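Local coordinates for protein motility-associated killing factor MakB (Vibrio cholerae serotype O1, PDB 6W1W) that probably acts as one component of a tripartite cytotoxin that resembles the alpha-pore-forming toxins, at residues A[20-25]-A[277-282]; A[75-80]-A[332-337]; A[88-93]-A[104-109]. All coordinates share one frame; numbering follows the deposited sequence.

Contact 1 of 3, residues A[20-25]-A[277-282]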
ATOM      1  N   TYR A  20       1.472  -5.280   6.014  1.00112.01           N
ATOM      2  CA  TYR A  20       1.612  -5.698   4.623  1.00123.38           C
ATOM      3  C   TYR A  20       0.531  -5.064   3.758  1.00130.12           C
ATOM      4  O   TYR A  20       0.812  -4.551   2.669  1.00131.15           O
ATOM      5  CB  TYR A  20       1.561  -7.225   4.538  1.00131.98           C
ATOM      6  CG  TYR A  20       1.644  -7.808   3.140  1.00129.39           C
ATOM      7  CD1 TYR A  20       2.600  -7.373   2.232  1.00130.50           C
ATOM      8  CD2 TYR A  20       0.785  -8.827   2.747  1.00128.38           C
ATOM      9  CE1 TYR A  20       2.681  -7.923   0.959  1.00138.96           C
ATOM     10  CE2 TYR A  20       0.859  -9.382   1.481  1.00135.83           C
ATOM     11  CZ  TYR A  20       1.805  -8.930   0.590  1.00134.29           C
ATOM     12  OH  TYR A  20       1.872  -9.488  -0.670  1.00107.31           O
ATOM     13  N   THR A  21      -0.718  -5.089   4.235  1.00128.02           N
ATOM     14  CA  THR A  21      -1.810  -4.426   3.526  1.00124.77           C
ATOM     15  C   THR A  21      -1.513  -2.945   3.325  1.00139.05           C
ATOM     16  O   THR A  21      -1.639  -2.417   2.213  1.00145.53           O
ATOM     17  CB  THR A  21      -3.121  -4.613   4.294  1.00122.21           C
ATOM     18  OG1 THR A  21      -3.554  -5.975   4.181  1.00123.80           O
ATOM     19  CG2 THR A  21      -4.208  -3.677   3.760  1.00116.29           C
ATOM     20  N   ASP A  22      -1.099  -2.259   4.394  1.00140.29           N
ATOM     21  CA  ASP A  22      -0.761  -0.844   4.290  1.00142.46           C
ATOM     22  C   ASP A  22       0.507  -0.600   3.487  1.00129.70           C
ATOM     23  O   ASP A  22       0.765   0.544   3.101  1.00118.90           O
ATOM     24  CB  ASP A  22      -0.622  -0.231   5.683  1.00153.53           C
ATOM     25  CG  ASP A  22      -1.956  -0.084   6.381  1.00165.80           C
ATOM     26  OD1 ASP A  22      -2.104  -0.591   7.515  1.00165.45           O
ATOM     27  OD2 ASP A  22      -2.866   0.523   5.780  1.00171.01           O
ATOM     28  N   PHE A  23       1.298  -1.639   3.228  1.00125.46           N
ATOM     29  CA  PHE A  23       2.420  -1.499   2.309  1.00124.61           C
ATOM     30  C   PHE A  23       1.956  -1.604   0.863  1.00141.66           C
ATOM     31  O   PHE A  23       2.362  -0.804   0.013  1.00153.68           O
ATOM     32  CB  PHE A  23       3.479  -2.561   2.600  1.00123.32           C
ATOM     33  CG  PHE A  23       4.860  -2.009   2.772  1.00137.96           C
ATOM     34  CD1 PHE A  23       5.618  -1.637   1.672  1.00147.73           C
ATOM     35  CD2 PHE A  23       5.408  -1.865   4.039  1.00132.57           C
ATOM     36  CE1 PHE A  23       6.895  -1.128   1.836  1.00161.10           C
ATOM     37  CE2 PHE A  23       6.682  -1.358   4.207  1.00138.41           C
ATOM     38  CZ  PHE A  23       7.425  -0.989   3.108  1.00157.47           C
ATOM     39  N   LEU A  24       1.100  -2.590   0.573  1.00129.08           N
ATOM     40  CA  LEU A  24       0.622  -2.802  -0.791  1.00106.28           C
ATOM     41  C   LEU A  24      -0.188  -1.609  -1.279  1.00121.09           C
ATOM     42  O   LEU A  24       0.066  -1.072  -2.364  1.00141.51           O
ATOM     43  CB  LEU A  24      -0.212  -4.082  -0.857  1.00 95.47           C
ATOM     44  CG  LEU A  24       0.520  -5.367  -0.471  1.00109.87           C
ATOM     45  CD1 LEU A  24      -0.471  -6.418   0.000  1.00109.94           C
ATOM     46  CD2 LEU A  24       1.346  -5.882  -1.640  1.00103.31           C
ATOM     47  N   GLY A  25      -1.174  -1.178  -0.485  1.00109.85           N
ATOM     48  CA  GLY A  25      -1.974  -0.018  -0.849  1.00119.36           C
ATOM     49  C   GLY A  25      -1.153   1.242  -1.013  1.00121.66           C
ATOM     50  O   GLY A  25      -1.626   2.217  -1.612  1.00113.77           O
ATOM     51  N   ASP A 277       0.235   4.769  10.509  1.00135.18           N
ATOM     52  CA  ASP A 277       0.391   5.373  11.828  1.00137.19           C
ATOM     53  C   ASP A 277      -0.361   4.624  12.925  1.00136.06           C
ATOM     54  O   ASP A 277      -0.348   5.077  14.075  1.00129.12           O
ATOM     55  CB  ASP A 277      -0.057   6.835  11.785  1.00139.37           C
ATOM     56  CG  ASP A 277       0.865   7.700  10.945  1.00149.61           C
ATOM     57  OD1 ASP A 277       1.769   7.142  10.288  1.00152.97           O
ATOM     58  OD2 ASP A 277       0.691   8.938  10.949  1.00146.69           O
ATOM     59  N   ASP A 278      -1.011   3.507  12.599  1.00138.85           N
ATOM     60  CA  ASP A 278      -1.610   2.611  13.579  1.00140.05           C
ATOM     61  C   ASP A 278      -1.058   1.195  13.522  1.00130.34           C
ATOM     62  O   ASP A 278      -1.027   0.522  14.555  1.00134.94           O
ATOM     63  CB  ASP A 278      -3.136   2.552  13.397  1.00149.71           C
ATOM     64  CG  ASP A 278      -3.811   3.878  13.689  1.00157.04           C
ATOM     65  OD1 ASP A 278      -3.562   4.456  14.771  1.00155.70           O
ATOM     66  OD2 ASP A 278      -4.595   4.339  12.832  1.00155.86           O
ATOM     67  N   SER A 279      -0.612   0.733  12.353  1.00120.56           N
ATOM     68  CA  SER A 279      -0.128  -0.632  12.173  1.00121.35           C
ATOM     69  C   SER A 279       1.353  -0.777  12.517  1.00125.67           C
ATOM     70  O   SER A 279       1.744  -1.726  13.204  1.00117.60           O
ATOM     71  CB  SER A 279      -0.383  -1.092  10.736  1.00120.05           C
ATOM     72  OG  SER A 279       0.280  -0.254   9.804  1.00127.19           O
ATOM     73  N   LEU A 280       2.192   0.141  12.034  1.00132.03           N
ATOM     74  CA  LEU A 280       3.611   0.090  12.384  1.00117.14           C
ATOM     75  C   LEU A 280       3.860   0.284  13.874  1.00107.55           C
ATOM     76  O   LEU A 280       4.647  -0.489  14.447  1.00123.50           O
ATOM     77  CB  LEU A 280       4.401   1.106  11.553  1.00107.11           C
ATOM     78  CG  LEU A 280       5.032   0.560  10.266  1.00111.23           C
ATOM     79  CD1 LEU A 280       6.004   1.557   9.651  1.00113.41           C
ATOM     80  CD2 LEU A 280       5.724  -0.767  10.528  1.00106.69           C
ATOM     81  N   PRO A 281       3.260   1.267  14.560  1.00105.72           N
ATOM     82  CA  PRO A 281       3.456   1.338  16.018  1.00112.77           C
ATOM     83  C   PRO A 281       2.968   0.101  16.748  1.00112.04           C
ATOM     84  O   PRO A 281       3.572  -0.292  17.755  1.00110.23           O
ATOM     85  CB  PRO A 281       2.661   2.587  16.424  1.00112.68           C
ATOM     86  CG  PRO A 281       1.710   2.822  15.304  1.00116.67           C
ATOM     87  CD  PRO A 281       2.442   2.391  14.074  1.00108.88           C
ATOM     88  N   ALA A 282       1.891  -0.530  16.276  1.00124.05           N
ATOM     89  CA  ALA A 282       1.472  -1.793  16.873  1.00118.01           C
ATOM     90  C   ALA A 282       2.493  -2.893  16.611  1.00113.21           C
ATOM     91  O   ALA A 282       2.651  -3.800  17.436  1.00105.39           O
ATOM     92  CB  ALA A 282       0.097  -2.193  16.346  1.00111.88           C
TER
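The hydroxyl of Ser279 is within weak hydrogen-bonding range of two acceptors, the carboxylate of Asp22 across the helix interface and the carbonyl oxygen of Lys275 one turn back in its own chain. Ser279 OG stands 3.3 Å from Asp22 OD1, a weak hydrogen bond, and the bond to Lys275 O is weak as well. The carboxylate presents a single oxygen to the partner helix, since Asp22 OD2 lies 5.2 Å from Ser279 OG. With CG beside the backbone N and anti to the carbonyl carbon (chi1 -72°), Asp22 reaches outward from its helix. Ser279 places its OG between its backbone N and carbonyl carbon (chi1 60°), within range of both acceptors. A short serine suits this place, the nearest approach of the two segments, where Asp22 CA and Ser279 CA are 7.9 Å apart, because aspartate spans most of the gap. Lys275, whose amino group forms a salt bridge with Asp278, also touches Asp22, and its positive charge would probably help an acidic group tolerate burial. Side chains of other helices pack nearby: Leu280 on Val19, Gln125 and Ile76, while the Phe23 ring meets Phe73 and stands edge-to-face with Phe128. Pro281, lacking an N-H, cannot give a backbone bond to the preceding turn, and helix 276-302 is kinked there. The two segments run in roughly opposite directions. A sparse polar touch between buried residues, with leucine and phenylalanine filling the spaces to other helices, places this contact in the interior of a long alpha-helical bundle, consistent with the likeness of this protein to alpha-pore-forming toxins.

Contact 2 of 3, residues A[75-80]-A[332-337]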
ATOM      1  N   GLN A  75      13.519  -4.837   5.236  1.00135.36           N
ATOM      2  CA  GLN A  75      14.070  -4.650   6.573  1.00139.07           C
ATOM      3  C   GLN A  75      13.132  -5.193   7.644  1.00139.16           C
ATOM      4  O   GLN A  75      13.592  -5.732   8.657  1.00139.38           O
ATOM      5  CB  GLN A  75      14.365  -3.166   6.797  1.00156.07           C
ATOM      6  CG  GLN A  75      14.675  -2.741   8.226  1.00161.88           C
ATOM      7  CD  GLN A  75      14.922  -1.244   8.335  1.00161.43           C
ATOM      8  OE1 GLN A  75      15.615  -0.657   7.503  1.00151.52           O
ATOM      9  NE2 GLN A  75      14.329  -0.616   9.346  1.00157.70           N
ATOM     10  N   ILE A  76      11.820  -5.083   7.433  1.00133.09           N
ATOM     11  CA  ILE A  76      10.854  -5.618   8.387  1.00127.70           C
ATOM     12  C   ILE A  76      10.588  -7.104   8.146  1.00116.54           C
ATOM     13  O   ILE A  76      10.359  -7.855   9.101  1.00 93.03           O
ATOM     14  CB  ILE A  76       9.562  -4.786   8.327  1.00113.53           C
ATOM     15  CG1 ILE A  76       9.786  -3.433   9.013  1.00111.78           C
ATOM     16  CG2 ILE A  76       8.408  -5.531   8.966  1.00 95.36           C
ATOM     17  CD1 ILE A  76       8.595  -2.517   8.977  1.00104.86           C
ATOM     18  N   ILE A  77      10.631  -7.549   6.889  1.00130.75           N
ATOM     19  CA  ILE A  77      10.577  -8.980   6.597  1.00140.51           C
ATOM     20  C   ILE A  77      11.696  -9.701   7.334  1.00139.75           C
ATOM     21  O   ILE A  77      11.457 -10.621   8.124  1.00152.76           O
ATOM     22  CB  ILE A  77      10.665  -9.227   5.079  1.00143.63           C
ATOM     23  CG1 ILE A  77       9.378  -8.789   4.370  1.00143.99           C
ATOM     24  CG2 ILE A  77      10.987 -10.696   4.787  1.00127.09           C
ATOM     25  CD1 ILE A  77       8.267  -9.801   4.414  1.00134.76           C
ATOM     26  N   THR A  78      12.940  -9.275   7.099  1.00120.79           N
ATOM     27  CA  THR A  78      14.087  -9.962   7.680  1.00130.74           C
ATOM     28  C   THR A  78      14.164  -9.801   9.195  1.00128.58           C
ATOM     29  O   THR A  78      14.851 -10.593   9.852  1.00132.57           O
ATOM     30  CB  THR A  78      15.382  -9.465   7.032  1.00142.14           C
ATOM     31  OG1 THR A  78      16.444 -10.384   7.312  1.00147.54           O
ATOM     32  CG2 THR A  78      15.764  -8.091   7.568  1.00147.85           C
ATOM     33  N   SER A  79      13.473  -8.811   9.769  1.00110.00           N
ATOM     34  CA  SER A  79      13.546  -8.617  11.215  1.00109.14           C
ATOM     35  C   SER A  79      12.888  -9.768  11.967  1.00132.26           C
ATOM     36  O   SER A  79      13.349 -10.142  13.052  1.00134.03           O
ATOM     37  CB  SER A  79      12.911  -7.283  11.610  1.00 95.88           C
ATOM     38  OG  SER A  79      11.505  -7.304  11.456  1.00114.53           O
ATOM     39  N   PHE A  80      11.823 -10.345  11.407  1.00135.02           N
ATOM     40  CA  PHE A  80      11.169 -11.479  12.049  1.00114.88           C
ATOM     41  C   PHE A  80      11.828 -12.801  11.681  1.00112.11           C
ATOM     42  O   PHE A  80      11.785 -13.752  12.471  1.00104.03           O
ATOM     43  CB  PHE A  80       9.684 -11.510  11.682  1.00104.52           C
ATOM     44  CG  PHE A  80       8.861 -10.477  12.397  1.00108.25           C
ATOM     45  CD1 PHE A  80       8.713  -9.203  11.873  1.00108.44           C
ATOM     46  CD2 PHE A  80       8.233 -10.780  13.594  1.00112.25           C
ATOM     47  CE1 PHE A  80       7.956  -8.248  12.530  1.00111.33           C
ATOM     48  CE2 PHE A  80       7.475  -9.832  14.253  1.00110.07           C
ATOM     49  CZ  PHE A  80       7.336  -8.564  13.720  1.00108.24           C
ATOM     50  N   LEU A 332       6.252 -16.039   3.389  1.00125.03           N
ATOM     51  CA  LEU A 332       5.249 -16.116   2.330  1.00123.92           C
ATOM     52  C   LEU A 332       4.950 -14.742   1.743  1.00115.46           C
ATOM     53  O   LEU A 332       4.873 -14.592   0.517  1.00118.77           O
ATOM     54  CB  LEU A 332       3.964 -16.765   2.852  1.00118.88           C
ATOM     55  CG  LEU A 332       4.095 -18.208   3.351  1.00124.83           C
ATOM     56  CD1 LEU A 332       2.769 -18.721   3.904  1.00118.53           C
ATOM     57  CD2 LEU A 332       4.614 -19.121   2.247  1.00115.23           C
ATOM     58  N   ILE A 333       4.793 -13.723   2.594  1.00113.48           N
ATOM     59  CA  ILE A 333       4.548 -12.371   2.095  1.00122.62           C
ATOM     60  C   ILE A 333       5.796 -11.751   1.476  1.00131.57           C
ATOM     61  O   ILE A 333       5.689 -10.777   0.721  1.00135.41           O
ATOM     62  CB  ILE A 333       3.997 -11.465   3.212  1.00112.61           C
ATOM     63  CG1 ILE A 333       4.954 -11.440   4.403  1.00108.50           C
ATOM     64  CG2 ILE A 333       2.613 -11.929   3.656  1.00116.16           C
ATOM     65  CD1 ILE A 333       4.453 -10.609   5.561  1.00102.36           C
ATOM     66  N   SER A 334       6.982 -12.287   1.775  1.00142.42           N
ATOM     67  CA  SER A 334       8.220 -11.801   1.169  1.00147.60           C
ATOM     68  C   SER A 334       8.365 -12.214  -0.288  1.00143.10           C
ATOM     69  O   SER A 334       9.076 -11.541  -1.041  1.00135.31           O
ATOM     70  CB  SER A 334       9.435 -12.307   1.950  1.00153.75           C
ATOM     71  OG  SER A 334       9.502 -13.725   1.925  1.00153.22           O
ATOM     72  N   LEU A 335       7.726 -13.302  -0.696  1.00164.88           N
ATOM     73  CA  LEU A 335       7.841 -13.760  -2.071  1.00161.48           C
ATOM     74  C   LEU A 335       7.278 -12.705  -3.021  1.00161.78           C
ATOM     75  O   LEU A 335       6.251 -12.084  -2.722  1.00159.32           O
ATOM     76  CB  LEU A 335       7.099 -15.084  -2.262  1.00156.51           C
ATOM     77  CG  LEU A 335       7.912 -16.383  -2.200  1.00159.98           C
ATOM     78  CD1 LEU A 335       8.993 -16.312  -1.135  1.00160.30           C
ATOM     79  CD2 LEU A 335       6.995 -17.575  -1.949  1.00154.47           C
ATOM     80  N   PRO A 336       7.919 -12.477  -4.166  1.00161.97           N
ATOM     81  CA  PRO A 336       7.410 -11.480  -5.118  1.00159.99           C
ATOM     82  C   PRO A 336       6.043 -11.880  -5.636  1.00158.93           C
ATOM     83  O   PRO A 336       5.807 -13.061  -5.946  1.00146.87           O
ATOM     84  CB  PRO A 336       8.464 -11.492  -6.239  1.00147.50           C
ATOM     85  CG  PRO A 336       9.103 -12.838  -6.143  1.00145.61           C
ATOM     86  CD  PRO A 336       9.116 -13.169  -4.673  1.00148.70           C
ATOM     87  N   PRO A 337       5.109 -10.936  -5.747  1.00160.87           N
ATOM     88  CA  PRO A 337       3.753 -11.295  -6.171  1.00146.70           C
ATOM     89  C   PRO A 337       3.731 -11.757  -7.619  1.00129.61           C
ATOM     90  O   PRO A 337       4.560 -11.356  -8.440  1.00130.08           O
ATOM     91  CB  PRO A 337       2.964  -9.994  -5.988  1.00134.70           C
ATOM     92  CG  PRO A 337       3.995  -8.918  -6.129  1.00144.55           C
ATOM     93  CD  PRO A 337       5.262  -9.483  -5.538  1.00146.30           C
TER
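Ile77 meets Ile333 and Ser334 where helix 69-90 of the long helical bundle packs against helix 316-333 and the chain that leads from it toward strand 338-346. The CB of Ile77 points toward the partner segment, and both branches touch it. The CG2 methyl, anti to the backbone N (CG1 chi1 -71°), meets Ser334 CB at 3.6 Å, while CD1 on the other branch reaches both Ile333 CG1 and Ser334 CB, each at 3.7 Å. The side chains of Ile77 and Ile333 cross obliquely, with Ile77 CD1 also 4.1 Å from Ile333 CD1. Beta-branched isoleucine, broad near its backbone, fills such a seam well, and Val330 adds to the same apolar surface.

Aromatic packing continues one turn along, where the Phe80 ring meets Trp287 and rests against Trp323, Ile326 and Val330.

Two serine hydroxyls bond to carbonyls of their own chain. Ser334 offers only its CB to Ile77, while its OG hydrogen-bonds to Gln331 O, a turn back; a small serine thus lets the two segments come close, with Ile77 CA 6.6 Å from Ser334 CA. Ser79 likewise turns its hydroxyl onto its own helix: Ser79 OG donates to Ile76 O at 2.7 Å, tilted 27° from the carbonyl plane.

Contact 3 of 3, residues A[88-93]-A[104-109]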
ATOM      1  N   ASP A  88      16.350 -19.632  18.232  1.00136.84           N
ATOM      2  CA  ASP A  88      16.574 -21.072  18.321  1.00142.32           C
ATOM      3  C   ASP A  88      17.948 -21.408  18.881  1.00155.61           C
ATOM      4  O   ASP A  88      18.118 -22.484  19.466  1.00165.23           O
ATOM      5  CB  ASP A  88      16.397 -21.721  16.949  1.00142.69           C
ATOM      6  CG  ASP A  88      14.998 -22.257  16.740  1.00152.52           C
ATOM      7  OD1 ASP A  88      14.163 -22.097  17.657  1.00144.43           O
ATOM      8  OD2 ASP A  88      14.738 -22.845  15.666  1.00151.97           O
ATOM      9  N   ALA A  89      18.928 -20.517  18.721  1.00158.89           N
ATOM     10  CA  ALA A  89      20.235 -20.754  19.323  1.00150.22           C
ATOM     11  C   ALA A  89      20.147 -20.816  20.842  1.00144.68           C
ATOM     12  O   ALA A  89      20.893 -21.571  21.476  1.00137.94           O
ATOM     13  CB  ALA A  89      21.224 -19.669  18.893  1.00137.86           C
ATOM     14  N   CYS A  90      19.233 -20.050  21.441  1.00145.11           N
ATOM     15  CA  CYS A  90      19.104 -19.996  22.892  1.00151.80           C
ATOM     16  C   CYS A  90      18.090 -20.985  23.446  1.00153.20           C
ATOM     17  O   CYS A  90      17.981 -21.113  24.669  1.00166.70           O
ATOM     18  CB  CYS A  90      18.726 -18.583  23.342  1.00157.41           C
ATOM     19  SG  CYS A  90      19.972 -17.341  22.942  1.00179.69           S
ATOM     20  N   ALA A  91      17.346 -21.680  22.592  1.00143.89           N
ATOM     21  CA  ALA A  91      16.417 -22.720  23.034  1.00140.20           C
ATOM     22  C   ALA A  91      17.082 -24.070  22.785  1.00150.57           C
ATOM     23  O   ALA A  91      16.982 -24.648  21.702  1.00135.33           O
ATOM     24  CB  ALA A  91      15.071 -22.594  22.326  1.00122.73           C
ATOM     25  N   GLN A  92      17.772 -24.575  23.806  1.00168.76           N
ATOM     26  CA  GLN A  92      18.525 -25.813  23.650  1.00179.68           C
ATOM     27  C   GLN A  92      18.679 -26.567  24.969  1.00174.68           C
ATOM     28  O   GLN A  92      18.178 -27.689  25.102  1.00182.98           O
ATOM     29  CB  GLN A  92      19.899 -25.513  23.049  1.00183.79           C
ATOM     30  CG  GLN A  92      20.670 -26.751  22.617  1.00190.66           C
ATOM     31  CD  GLN A  92      21.855 -26.413  21.736  1.00189.91           C
ATOM     32  OE1 GLN A  92      22.757 -27.231  21.548  1.00191.26           O
ATOM     33  NE2 GLN A  92      21.856 -25.205  21.182  1.00182.93           N
ATOM     34  N   ASN A  93      19.367 -25.965  25.938  1.00161.12           N
ATOM     35  CA  ASN A  93      19.686 -26.618  27.210  1.00173.00           C
ATOM     36  C   ASN A  93      20.429 -27.932  26.962  1.00166.96           C
ATOM     37  O   ASN A  93      21.028 -28.505  27.875  1.00159.71           O
ATOM     38  CB  ASN A  93      18.416 -26.863  28.038  1.00182.47           C
ATOM     39  CG  ASN A  93      18.715 -27.249  29.488  1.00185.62           C
ATOM     40  OD1 ASN A  93      18.445 -26.483  30.413  1.00179.33           O
ATOM     41  ND2 ASN A  93      19.258 -28.448  29.687  1.00182.31           N
ATOM     42  N   ILE A 104      22.268 -15.797  30.623  1.00133.73           N
ATOM     43  CA  ILE A 104      22.310 -14.340  30.557  1.00124.02           C
ATOM     44  C   ILE A 104      23.012 -13.880  29.287  1.00118.80           C
ATOM     45  O   ILE A 104      22.552 -12.951  28.615  1.00102.77           O
ATOM     46  CB  ILE A 104      22.984 -13.759  31.810  1.00108.02           C
ATOM     47  CG1 ILE A 104      22.327 -14.309  33.076  1.00115.62           C
ATOM     48  CG2 ILE A 104      22.881 -12.252  31.794  1.00106.85           C
ATOM     49  CD1 ILE A 104      22.828 -13.676  34.358  1.00111.80           C
ATOM     50  N   GLU A 105      24.133 -14.517  28.939  1.00119.30           N
ATOM     51  CA  GLU A 105      24.825 -14.166  27.701  1.00120.33           C
ATOM     52  C   GLU A 105      23.928 -14.389  26.492  1.00115.92           C
ATOM     53  O   GLU A 105      23.951 -13.599  25.541  1.00114.80           O
ATOM     54  CB  GLU A 105      26.115 -14.975  27.571  1.00132.28           C
ATOM     55  CG  GLU A 105      27.114 -14.727  28.691  1.00157.49           C
ATOM     56  CD  GLU A 105      28.390 -15.524  28.519  1.00165.76           C
ATOM     57  OE1 GLU A 105      28.533 -16.201  27.479  1.00165.88           O
ATOM     58  OE2 GLU A 105      29.251 -15.473  29.424  1.00162.75           O
ATOM     59  N   CYS A 106      23.122 -15.453  26.515  1.00129.22           N
ATOM     60  CA  CYS A 106      22.190 -15.692  25.419  1.00133.39           C
ATOM     61  C   CYS A 106      21.055 -14.679  25.434  1.00131.23           C
ATOM     62  O   CYS A 106      20.657 -14.168  24.380  1.00133.99           O
ATOM     63  CB  CYS A 106      21.639 -17.116  25.494  1.00141.03           C
ATOM     64  SG  CYS A 106      21.643 -17.987  23.910  1.00175.40           S
ATOM     65  N   LEU A 107      20.532 -14.365  26.621  1.00122.41           N
ATOM     66  CA  LEU A 107      19.399 -13.451  26.718  1.00114.80           C
ATOM     67  C   LEU A 107      19.753 -12.061  26.197  1.00119.64           C
ATOM     68  O   LEU A 107      18.981 -11.456  25.444  1.00118.79           O
ATOM     69  CB  LEU A 107      18.911 -13.374  28.163  1.00112.50           C
ATOM     70  CG  LEU A 107      17.601 -14.103  28.467  1.00124.89           C
ATOM     71  CD1 LEU A 107      16.485 -13.557  27.591  1.00123.91           C
ATOM     72  CD2 LEU A 107      17.750 -15.602  28.273  1.00102.43           C
ATOM     73  N   GLN A 108      20.915 -11.531  26.585  1.00125.31           N
ATOM     74  CA  GLN A 108      21.265 -10.195  26.119  1.00122.66           C
ATOM     75  C   GLN A 108      21.667 -10.175  24.650  1.00114.05           C
ATOM     76  O   GLN A 108      21.754  -9.088  24.068  1.00108.87           O
ATOM     77  CB  GLN A 108      22.363  -9.585  27.000  1.00113.73           C
ATOM     78  CG  GLN A 108      23.621 -10.413  27.158  1.00124.30           C
ATOM     79  CD  GLN A 108      24.401 -10.049  28.414  1.00121.30           C
ATOM     80  OE1 GLN A 108      23.859  -9.455  29.349  1.00102.41           O
ATOM     81  NE2 GLN A 108      25.681 -10.405  28.440  1.00113.16           N
ATOM     82  N   LEU A 109      21.895 -11.336  24.030  1.00110.09           N
ATOM     83  CA  LEU A 109      21.961 -11.373  22.572  1.00117.22           C
ATOM     84  C   LEU A 109      20.590 -11.100  21.965  1.00109.45           C
ATOM     85  O   LEU A 109      20.478 -10.376  20.968  1.00100.71           O
ATOM     86  CB  LEU A 109      22.502 -12.719  22.088  1.00128.23           C
ATOM     87  CG  LEU A 109      22.495 -12.907  20.565  1.00127.43           C
ATOM     88  CD1 LEU A 109      23.351 -11.852  19.876  1.00117.76           C
ATOM     89  CD2 LEU A 109      22.944 -14.312  20.181  1.00129.36           C
TER
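Cys90 and Cys106 form a disulfide that staples together a helical hairpin, tying the end region of helix 69-90 to the early part of helix 100-151. From CA, the CB of Cys90 points toward the other helix and approaches the partner's sulfur, with Cys106 SG 3.0 Å from Cys90 CB, as expected one bond beyond the sulfur it carries. Its SG, beside the backbone N and anti to the carbonyl carbon (chi1 -63°), is then bonded covalently to Cys106 SG at 2.0 Å. The torsion about this S-S bond is -94°, near the quarter turn that a disulfide prefers, and its negative sign gives the bridge a left-handed sense. The backbones are brought close: Cys90 CA and Cys106 CA are 5.9 Å apart, a spacing within the usual range for a disulfide. The bridge closes a covalent loop over the connection between the helices, whose residues 94-97 are not modelled, and should limit how far the two helices can separate there. On the flanks, Leu107, its CB directed away from residues 88-93, packs on Val294 and Ile298, whereas Ala91 rests on Ile316, so the hairpin is also seated on helices 276-302 and 316-333. At the two ends of the CB-S-S-CB unit, Cys90 CB and Cys106 CB stand 3.9 Å apart.

From the N terminus the chain runs first through residues 20-25 on helix 9-35, then through 75-80 and 88-93, both on helix 69-90. Contact 3 closes first, a short loop back from helix 100-151 at a remote end of the bundle. Contact 1 closes much later, on helix 276-302, and contact 2 later still, at the end of helix 316-333 and the turn after it. Contacts 1 and 2 cross, because their segments alternate, and the span of each encloses contact 3. The crossing pair also touch, through Leu280 with Ile76 and Tyr20 with Ile333, joining four helices, whereas contact 3 lies about 9 Å from contact 2 by nearest atoms.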